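TRAP-type transporter, periplasmic component (PDB 4P8B) binds (S)-2-acetolactate and probably serves as the periplasmic solute-binding component of a TRAP transporter that takes it up. Local coordinates at residues 231-237 and 298-304; 29-33 and 62-66; 109-113 and 180-184. All blocks are in the same frame, centred on the assembly; numbering follows the deposited sequence.

How the contacts relate
Read from the N terminus, the three contacts follow one another in series, with no nesting or crossing. Contact 2 (29-33 with 62-66) comes first, closing the excursion through helix 44-59 as two parallel strands begin to pair. Contact 3 (109-113 with 180-184) spans 66 residues and brings a 3-10 turn against the start of helix 181-189. Contact 1 (231-237 with 298-304) closes a largely helical excursion by adding edge strand 300-302 to the four-stranded sheet. Contact 2 lies on the opposite side of the chain's centre from the other two. Contacts 1 and 3 approach to about 8 Å between nearest atoms, and both lie near R155 of the acetolactate site.

Contact 1 of 3, residues 231-237 and 298-304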
loop_
_atom_site.group_PDB
_atom_site.type_symbol
_atom_site.label_atom_id
_atom_site.label_comp_id
_atom_site.label_asym_id
_atom_site.label_seq_id
_atom_site.Cartn_x
_atom_site.Cartn_y
_atom_site.Cartn_z
ATOM N N GLN A 231 5.513 -11.233 -15.909
ATOM C CA GLN A 231 6.146 -11.192 -14.598
ATOM C C GLN A 231 6.400 -12.618 -14.131
ATOM O O GLN A 231 5.638 -13.177 -13.339
ATOM C CB GLN A 231 5.296 -10.397 -13.624
ATOM C CG GLN A 231 5.025 -8.983 -14.113
ATOM C CD GLN A 231 6.277 -8.272 -14.549
ATOM O OE1 GLN A 231 7.160 -8.027 -13.732
ATOM N NE2 GLN A 231 6.379 -7.942 -15.816
ATOM N N LYS A 232 7.522 -13.165 -14.586
ATOM C CA LYS A 232 7.819 -14.591 -14.407
ATOM C C LYS A 232 8.933 -14.872 -13.418
ATOM O O LYS A 232 9.205 -16.036 -13.124
ATOM C CB LYS A 232 8.070 -15.233 -15.771
ATOM C CG LYS A 232 6.756 -15.242 -16.592
ATOM C CD LYS A 232 6.930 -15.623 -18.039
ATOM C CE LYS A 232 5.627 -15.460 -18.804
ATOM N NZ LYS A 232 4.486 -16.145 -18.123
ATOM N N PHE A 233 9.562 -13.809 -12.927
ATOM C CA PHE A 233 10.561 -13.879 -11.854
ATOM C C PHE A 233 10.059 -12.988 -10.737
ATOM O O PHE A 233 9.616 -11.861 -10.995
ATOM C CB PHE A 233 11.892 -13.335 -12.342
ATOM C CG PHE A 233 12.519 -14.154 -13.428
ATOM C CD1 PHE A 233 13.368 -15.204 -13.131
ATOM C CD2 PHE A 233 12.248 -13.880 -14.766
ATOM C CE1 PHE A 233 13.952 -15.953 -14.140
ATOM C CE2 PHE A 233 12.815 -14.640 -15.777
ATOM C CZ PHE A 233 13.688 -15.671 -15.459
ATOM N N VAL A 234 10.088 -13.486 -9.503
ATOM C CA VAL A 234 9.756 -12.708 -8.321
ATOM C C VAL A 234 10.801 -12.963 -7.249
ATOM O O VAL A 234 11.208 -14.094 -7.053
ATOM C CB VAL A 234 8.388 -13.149 -7.741
ATOM C CG1 VAL A 234 8.155 -12.550 -6.352
ATOM C CG2 VAL A 234 7.262 -12.785 -8.673
ATOM N N THR A 235 11.211 -11.905 -6.544
ATOM C CA THR A 235 12.032 -12.059 -5.338
ATOM C C THR A 235 11.288 -11.499 -4.156
ATOM O O THR A 235 10.852 -10.356 -4.174
ATOM C CB THR A 235 13.371 -11.369 -5.501
ATOM O OG1 THR A 235 14.070 -12.031 -6.541
ATOM C CG2 THR A 235 14.220 -11.453 -4.210
ATOM N N THR A 236 11.130 -12.337 -3.132
ATOM C CA THR A 236 10.330 -11.951 -1.987
ATOM C C THR A 236 11.162 -11.176 -0.962
ATOM O O THR A 236 11.228 -11.548 0.221
ATOM C CB THR A 236 9.717 -13.177 -1.333
ATOM O OG1 THR A 236 10.765 -14.087 -0.979
ATOM C CG2 THR A 236 8.707 -13.857 -2.281
ATOM N N TRP A 237 11.800 -10.110 -1.410
ATOM C CA TRP A 237 12.705 -9.322 -0.567
ATOM C C TRP A 237 12.035 -8.513 0.535
ATOM O O TRP A 237 12.723 -8.070 1.448
ATOM C CB TRP A 237 13.531 -8.410 -1.441
ATOM C CG TRP A 237 12.797 -7.333 -2.213
ATOM C CD1 TRP A 237 11.441 -7.179 -2.386
ATOM C CD2 TRP A 237 13.408 -6.260 -2.920
ATOM N NE1 TRP A 237 11.198 -6.087 -3.175
ATOM C CE2 TRP A 237 12.382 -5.493 -3.507
ATOM C CE3 TRP A 237 14.744 -5.882 -3.134
ATOM C CZ2 TRP A 237 12.650 -4.357 -4.250
ATOM C CZ3 TRP A 237 15.002 -4.762 -3.871
ATOM C CH2 TRP A 237 13.958 -4.011 -4.434
ATOM N N GLY A 298 4.011 -20.877 -13.405
ATOM C CA GLY A 298 5.224 -20.672 -14.173
ATOM C C GLY A 298 6.074 -19.515 -13.670
ATOM O O GLY A 298 6.885 -18.958 -14.395
ATOM N N VAL A 299 5.915 -19.153 -12.406
ATOM C CA VAL A 299 6.728 -18.085 -11.823
ATOM C C VAL A 299 7.905 -18.632 -11.020
ATOM O O VAL A 299 7.725 -19.473 -10.143
ATOM C CB VAL A 299 5.870 -17.195 -10.925
ATOM C CG1 VAL A 299 6.693 -16.058 -10.331
ATOM C CG2 VAL A 299 4.705 -16.626 -11.712
ATOM N N LYS A 300 9.112 -18.183 -11.349
ATOM C CA LYS A 300 10.285 -18.537 -10.555
ATOM C C LYS A 300 10.379 -17.575 -9.379
ATOM O O LYS A 300 10.665 -16.405 -9.562
ATOM C CB LYS A 300 11.565 -18.450 -11.366
ATOM C CG LYS A 300 12.772 -18.904 -10.590
ATOM C CD LYS A 300 14.032 -18.870 -11.428
ATOM C CE LYS A 300 15.227 -19.295 -10.600
ATOM N NZ LYS A 300 15.261 -20.772 -10.517
ATOM N N VAL A 301 10.133 -18.088 -8.180
ATOM C CA VAL A 301 10.132 -17.277 -6.961
ATOM C C VAL A 301 11.426 -17.538 -6.217
ATOM O O VAL A 301 11.770 -18.675 -5.918
ATOM C CB VAL A 301 8.929 -17.616 -6.059
ATOM C CG1 VAL A 301 8.930 -16.737 -4.790
ATOM C CG2 VAL A 301 7.637 -17.429 -6.805
ATOM N N THR A 302 12.127 -16.445 -5.927
ATOM C CA THR A 302 13.421 -16.466 -5.264
ATOM C C THR A 302 13.288 -15.919 -3.850
ATOM O O THR A 302 12.717 -14.855 -3.646
ATOM C CB THR A 302 14.394 -15.583 -6.056
ATOM O OG1 THR A 302 14.614 -16.178 -7.345
ATOM C CG2 THR A 302 15.711 -15.410 -5.329
ATOM N N HIS A 303 13.812 -16.668 -2.894
ATOM C CA HIS A 303 13.893 -16.251 -1.496
ATOM C C HIS A 303 15.358 -15.990 -1.168
ATOM O O HIS A 303 16.218 -16.839 -1.387
ATOM C CB HIS A 303 13.289 -17.348 -0.609
ATOM C CG HIS A 303 11.882 -17.710 -0.994
ATOM N ND1 HIS A 303 10.789 -16.989 -0.571
ATOM C CD2 HIS A 303 11.397 -18.696 -1.790
ATOM C CE1 HIS A 303 9.689 -17.513 -1.083
ATOM N NE2 HIS A 303 10.030 -18.561 -1.813
ATOM N N LEU A 304 15.645 -14.789 -0.667
ATOM C CA LEU A 304 17.016 -14.375 -0.366
ATOM C C LEU A 304 17.576 -15.026 0.899
ATOM O O LEU A 304 16.844 -15.274 1.862
ATOM C CB LEU A 304 17.080 -12.846 -0.151
ATOM C CG LEU A 304 16.564 -12.003 -1.321
ATOM C CD1 LEU A 304 16.714 -10.534 -1.000
ATOM C CD2 LEU A 304 17.329 -12.345 -2.570
HETATM O O HOH W 1 13.269 -13.620 0.495
#
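T236 gives one carbonyl, T302 O, a hydrogen bond from its N and a weak one from its OG1, beside an inverse gamma turn centred on T236. T236 N donates to T302 O at 3.0 Å, whereas T236 OG1 is 3.4 Å from T302 O and lies 2.9 Å from H303 ND1. The hydroxyl is placed for this by chi1 of 56°, which sets OG1 between the backbone N and carbonyl carbon and turns CG2 toward V301 CG1 and W291. Upstream the pairing is regular: K300 N donates to K232 O, V234 N to K300 O, and T302 N to V234 O at 2.8 Å. Next along, a water donates to T236 O and accepts from L304 N.

Beta-branched residues suit both faces of these extended strands. On one face V234 CG2 meets V299 CG1 at 3.7 Å, and F221 and W291 extend that apolar patch. The other face carries F233, T235, K300 and T302; there the aliphatic CD of K300 lies 4.0 Å from CE1 of the F233 ring, leaving the ammonium to run on outward. T235 CG2 touches L304 CD2 at 3.6 Å. The hydroxyls of this face are satisfied beyond the segments, T235 OG1 by I164 O and T302 OG1 by E163. W237 CB rests on L304 CD1, while its indole NE1 reaches R155 O, next to the ligand site. On its other flank 231-237 makes a classic beta bulge, K232 and F233 together pairing with N159 of strand 156-159, in a mixed four-stranded sheet whose edge strand, 300-302, pairs in parallel with 233-235.

Contact 2 of 3, residues 29-33 and 62-66; sequences YKSEY and GRINI
Y33 and I66 form the first parallel bridge of a beta-alpha-beta crossover, in which strand 33-36 leads through helix 44-59 to its neighbour, strand 66-69, at the edge of the five-stranded sheet. Y33 N donates to N65 O at 2.9 Å, with an N-H...O angle of 165°. The same carbonyl O also lies at the edge of the Y33 ring, in its plane. One branch of I64, CG2, meets Y33 CD1 at 4.0 Å; the other, CG1, leans on CE2 of Y29, and V56 of the crossover helix packs on this isoleucine too. K30 CB sits over one face of the Y33 ring, toward its rim.

At the exposed end, R63 NH1 comes to 3.6 Å from Y29 CE2, with ring and guanidinium planes 45° apart. The bend at chi3 (-61°) carries the guanidinium toward D260, whose carboxylate takes a salt bridge from R63 and a hydrogen bond from Y29 OH. A water accepts from N65 N at 2.8 Å and lies within bonding range of K30 O and R63 O. The tyrosines thus pack on I64 through ring carbons while their hydroxyls bond elsewhere, Y33 OH to W256 NE1 and Y29 OH to D260, which R63 probably keeps ionised.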
loop_
_atom_site.group_PDB
_atom_site.type_symbol
_atom_site.label_atom_id
_atom_site.label_comp_id
_atom_site.label_asym_id
_atom_site.label_seq_id
_atom_site.Cartn_x
_atom_site.Cartn_y
_atom_site.Cartn_z
ATOM N N TYR A 29 -28.529 14.486 4.640
ATOM C CA TYR A 29 -27.452 13.656 4.100
ATOM C C TYR A 29 -27.581 13.491 2.585
ATOM O O TYR A 29 -28.689 13.341 2.065
ATOM C CB TYR A 29 -27.480 12.258 4.725
ATOM C CG TYR A 29 -27.031 12.131 6.171
ATOM C CD1 TYR A 29 -26.697 13.249 6.939
ATOM C CD2 TYR A 29 -26.918 10.871 6.764
ATOM C CE1 TYR A 29 -26.286 13.116 8.261
ATOM C CE2 TYR A 29 -26.516 10.728 8.083
ATOM C CZ TYR A 29 -26.195 11.848 8.826
ATOM O OH TYR A 29 -25.794 11.679 10.131
ATOM N N LYS A 30 -26.446 13.516 1.887
ATOM C CA LYS A 30 -26.371 13.119 0.479
ATOM C C LYS A 30 -27.121 11.791 0.233
ATOM O O LYS A 30 -27.125 10.906 1.088
ATOM C CB LYS A 30 -24.901 12.906 0.082
ATOM C CG LYS A 30 -24.047 14.084 -0.455
ATOM C CD LYS A 30 -22.535 13.676 -0.373
ATOM C CE LYS A 30 -21.633 14.224 -1.498
ATOM N NZ LYS A 30 -20.916 15.502 -1.137
ATOM N N SER A 31 -27.716 11.639 -0.945
ATOM C CA SER A 31 -28.324 10.374 -1.366
ATOM C C SER A 31 -27.293 9.264 -1.683
ATOM O O SER A 31 -27.599 8.070 -1.606
ATOM C CB SER A 31 -29.158 10.608 -2.619
ATOM O OG SER A 31 -29.651 9.381 -3.127
ATOM N N GLU A 32 -26.091 9.650 -2.088
ATOM C CA GLU A 32 -25.041 8.670 -2.367
ATOM C C GLU A 32 -23.726 9.297 -2.001
ATOM O O GLU A 32 -23.489 10.465 -2.307
ATOM C CB GLU A 32 -25.064 8.286 -3.844
ATOM C CG GLU A 32 -24.089 7.201 -4.255
ATOM C CD GLU A 32 -24.417 6.677 -5.642
ATOM O OE1 GLU A 32 -24.029 7.333 -6.632
ATOM O OE2 GLU A 32 -25.103 5.632 -5.739
ATOM N N TYR A 33 -22.880 8.530 -1.312
ATOM C CA TYR A 33 -21.536 8.971 -0.987
ATOM C C TYR A 33 -20.567 8.202 -1.854
ATOM O O TYR A 33 -20.846 7.082 -2.229
ATOM C CB TYR A 33 -21.229 8.746 0.494
ATOM C CG TYR A 33 -22.026 9.669 1.389
ATOM C CD1 TYR A 33 -23.302 9.327 1.809
ATOM C CD2 TYR A 33 -21.510 10.892 1.776
ATOM C CE1 TYR A 33 -24.050 10.181 2.613
ATOM C CE2 TYR A 33 -22.262 11.764 2.575
ATOM C CZ TYR A 33 -23.515 11.383 2.987
ATOM O OH TYR A 33 -24.284 12.232 3.772
ATOM N N GLY A 62 -29.813 1.844 6.213
ATOM C CA GLY A 62 -29.920 2.275 4.833
ATOM C C GLY A 62 -29.721 3.767 4.645
ATOM O O GLY A 62 -29.797 4.268 3.526
ATOM N N ARG A 63 -29.465 4.489 5.732
ATOM C CA ARG A 63 -29.379 5.938 5.647
ATOM C C ARG A 63 -28.118 6.415 4.961
ATOM O O ARG A 63 -28.139 7.393 4.228
ATOM C CB ARG A 63 -29.487 6.575 7.030
ATOM C CG ARG A 63 -30.904 6.475 7.612
ATOM C CD ARG A 63 -31.056 7.202 8.935
ATOM N NE ARG A 63 -30.182 6.641 9.936
ATOM C CZ ARG A 63 -29.040 7.195 10.320
ATOM N NH1 ARG A 63 -28.644 8.356 9.797
ATOM N NH2 ARG A 63 -28.293 6.585 11.223
ATOM N N ILE A 64 -27.007 5.730 5.197
ATOM C CA ILE A 64 -25.768 6.099 4.521
ATOM C C ILE A 64 -25.453 5.068 3.442
ATOM O O ILE A 64 -25.144 3.911 3.748
ATOM C CB ILE A 64 -24.596 6.250 5.494
ATOM C CG1 ILE A 64 -24.895 7.346 6.519
ATOM C CG2 ILE A 64 -23.314 6.587 4.711
ATOM C CD1 ILE A 64 -23.797 7.554 7.538
ATOM N N ASN A 65 -25.560 5.515 2.193
ATOM C CA ASN A 65 -25.474 4.671 1.007
ATOM C C ASN A 65 -24.241 5.061 0.226
ATOM O O ASN A 65 -24.117 6.187 -0.242
ATOM C CB ASN A 65 -26.724 4.872 0.131
ATOM C CG ASN A 65 -26.581 4.252 -1.231
ATOM O OD1 ASN A 65 -26.810 4.906 -2.253
ATOM N ND2 ASN A 65 -26.185 2.982 -1.265
ATOM N N ILE A 66 -23.293 4.137 0.123
ATOM C CA ILE A 66 -21.991 4.446 -0.442
ATOM C C ILE A 66 -21.736 3.668 -1.730
ATOM O O ILE A 66 -21.933 2.459 -1.778
ATOM C CB ILE A 66 -20.885 4.099 0.552
ATOM C CG1 ILE A 66 -21.066 4.859 1.870
ATOM C CG2 ILE A 66 -19.502 4.403 -0.053
ATOM C CD1 ILE A 66 -20.357 4.180 3.049
HETATM O O HOH W 2 -27.169 7.808 1.746
#

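Contact 3 of 3, residues 109-113 and 180-184; sequences NLFSL and SPLYI
S112 and Y183 join a 3-10 segment, 109-112, to the first turn of helix 181-189 in the buried interior of this periplasmic binding-protein fold. Their hydroxyls, S112 OG and Y183 OH, share a hydrogen bond of 2.7 Å, the direction of which is not settled. The serine is small enough to bring its CB up beside the phenol, 3.2 Å from Y183 OH. With chi1 at -60°, S112 OG lies beside its own backbone N and at an oblique approach to the tyrosine ring. L182 supplies the apolar surface: its CD2 branch touches S112 CB at 3.7 Å and also packs against the N109 side chain, the leucine and asparagine running antiparallel alongside one another.

Water completes the polar half. One molecule donates to N109 OD1 and is hydrogen-bonded to S112 OG at 2.7 Å; a second donates to the same N109 OD1 and accepts from L182 N, so it links the asparagine carbonyl to the backbone of the first helical turn. N109 suits this place because its other amide atom, ND2, is held by R106 O, fixing which end faces the waters.

Further out, W323 of helix 317-327 packs on N109, L113 and L182, and I99 of helix 98-101 lies against both S112 and Y183. About 5 Å separates the side chains of Y183 and the ligand-binding R155, consistent with a second-shell place. The Y183 ring has S180 O in plane at its edge, and that same oxygen accepts the hydrogen bond from Y183 N at 2.9 Å.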
loop_
_atom_site.group_PDB
_atom_site.type_symbol
_atom_site.label_atom_id
_atom_site.label_comp_id
_atom_site.label_asym_id
_atom_site.label_seq_id
_atom_site.Cartn_x
_atom_site.Cartn_y
_atom_site.Cartn_z
ATOM N N ASN A 109 5.671 8.416 4.008
ATOM C CA ASN A 109 6.876 7.796 3.465
ATOM C C ASN A 109 7.547 6.824 4.461
ATOM O O ASN A 109 8.369 6.021 4.064
ATOM C CB ASN A 109 7.896 8.844 3.038
ATOM C CG ASN A 109 7.516 9.569 1.772
ATOM O OD1 ASN A 109 7.467 8.979 0.701
ATOM N ND2 ASN A 109 7.282 10.867 1.886
ATOM N N LEU A 110 7.194 6.900 5.737
ATOM C CA LEU A 110 7.773 6.019 6.733
ATOM C C LEU A 110 7.649 4.556 6.325
ATOM O O LEU A 110 8.599 3.777 6.464
ATOM C CB LEU A 110 7.105 6.263 8.081
ATOM C CG LEU A 110 7.720 5.578 9.292
ATOM C CD1 LEU A 110 7.580 6.447 10.532
ATOM C CD2 LEU A 110 7.063 4.230 9.537
ATOM N N PHE A 111 6.497 4.174 5.776
ATOM C CA PHE A 111 6.276 2.800 5.393
ATOM C C PHE A 111 7.031 2.392 4.123
ATOM O O PHE A 111 7.137 1.190 3.800
ATOM C CB PHE A 111 4.768 2.510 5.231
ATOM C CG PHE A 111 3.980 2.746 6.486
ATOM C CD1 PHE A 111 4.079 1.852 7.555
ATOM C CD2 PHE A 111 3.165 3.853 6.626
ATOM C CE1 PHE A 111 3.371 2.063 8.711
ATOM C CE2 PHE A 111 2.464 4.062 7.805
ATOM C CZ PHE A 111 2.564 3.168 8.831
ATOM N N SER A 112 7.558 3.395 3.421
ATOM C CA SER A 112 8.325 3.193 2.204
ATOM C C SER A 112 9.831 3.198 2.451
ATOM O O SER A 112 10.589 3.072 1.511
ATOM C CB SER A 112 7.986 4.281 1.185
ATOM O OG SER A 112 6.599 4.204 0.889
ATOM N N LEU A 113 10.286 3.378 3.686
ATOM C CA LEU A 113 11.724 3.332 3.947
ATOM C C LEU A 113 12.265 1.935 3.692
ATOM O O LEU A 113 11.766 0.967 4.253
ATOM C CB LEU A 113 12.014 3.709 5.393
ATOM C CG LEU A 113 11.799 5.168 5.770
ATOM C CD1 LEU A 113 11.844 5.314 7.291
ATOM C CD2 LEU A 113 12.838 6.057 5.109
ATOM N N SER A 180 5.946 8.372 -6.437
ATOM C CA SER A 180 6.375 8.987 -5.184
ATOM C C SER A 180 7.912 8.932 -5.167
ATOM O O SER A 180 8.470 7.846 -5.238
ATOM C CB SER A 180 5.745 8.248 -4.003
ATOM O OG SER A 180 6.609 8.159 -2.880
ATOM N N PRO A 181 8.585 10.102 -5.114
ATOM C CA PRO A 181 10.028 10.208 -5.387
ATOM C C PRO A 181 10.955 9.272 -4.604
ATOM O O PRO A 181 12.008 8.901 -5.103
ATOM C CB PRO A 181 10.361 11.677 -5.066
ATOM C CG PRO A 181 9.086 12.325 -4.640
ATOM C CD PRO A 181 7.953 11.427 -4.989
ATOM N N LEU A 182 10.574 8.888 -3.394
ATOM C CA LEU A 182 11.387 7.955 -2.630
ATOM C C LEU A 182 11.621 6.664 -3.399
ATOM O O LEU A 182 12.736 6.116 -3.396
ATOM C CB LEU A 182 10.709 7.715 -1.280
ATOM C CG LEU A 182 11.260 6.623 -0.350
ATOM C CD1 LEU A 182 12.787 6.626 -0.218
ATOM C CD2 LEU A 182 10.622 6.822 1.011
ATOM N N TYR A 183 10.601 6.169 -4.089
ATOM C CA TYR A 183 10.772 4.935 -4.849
ATOM C C TYR A 183 11.770 5.085 -6.005
ATOM O O TYR A 183 12.544 4.165 -6.294
ATOM C CB TYR A 183 9.415 4.373 -5.337
ATOM C CG TYR A 183 8.665 3.769 -4.192
ATOM C CD1 TYR A 183 8.897 2.465 -3.786
ATOM C CD2 TYR A 183 7.786 4.540 -3.425
ATOM C CE1 TYR A 183 8.245 1.925 -2.684
ATOM C CE2 TYR A 183 7.144 4.018 -2.326
ATOM C CZ TYR A 183 7.392 2.710 -1.948
ATOM O OH TYR A 183 6.767 2.197 -0.840
ATOM N N ILE A 184 11.784 6.248 -6.646
ATOM C CA ILE A 184 12.778 6.506 -7.679
ATOM C C ILE A 184 14.178 6.440 -7.083
ATOM O O ILE A 184 15.069 5.825 -7.653
ATOM C CB ILE A 184 12.556 7.870 -8.350
ATOM C CG1 ILE A 184 11.242 7.858 -9.150
ATOM C CG2 ILE A 184 13.718 8.223 -9.258
ATOM C CD1 ILE A 184 11.241 6.896 -10.323
HETATM O O HOH W 3 5.924 6.646 0.097
HETATM O O HOH W 4 8.068 9.852 -1.935
#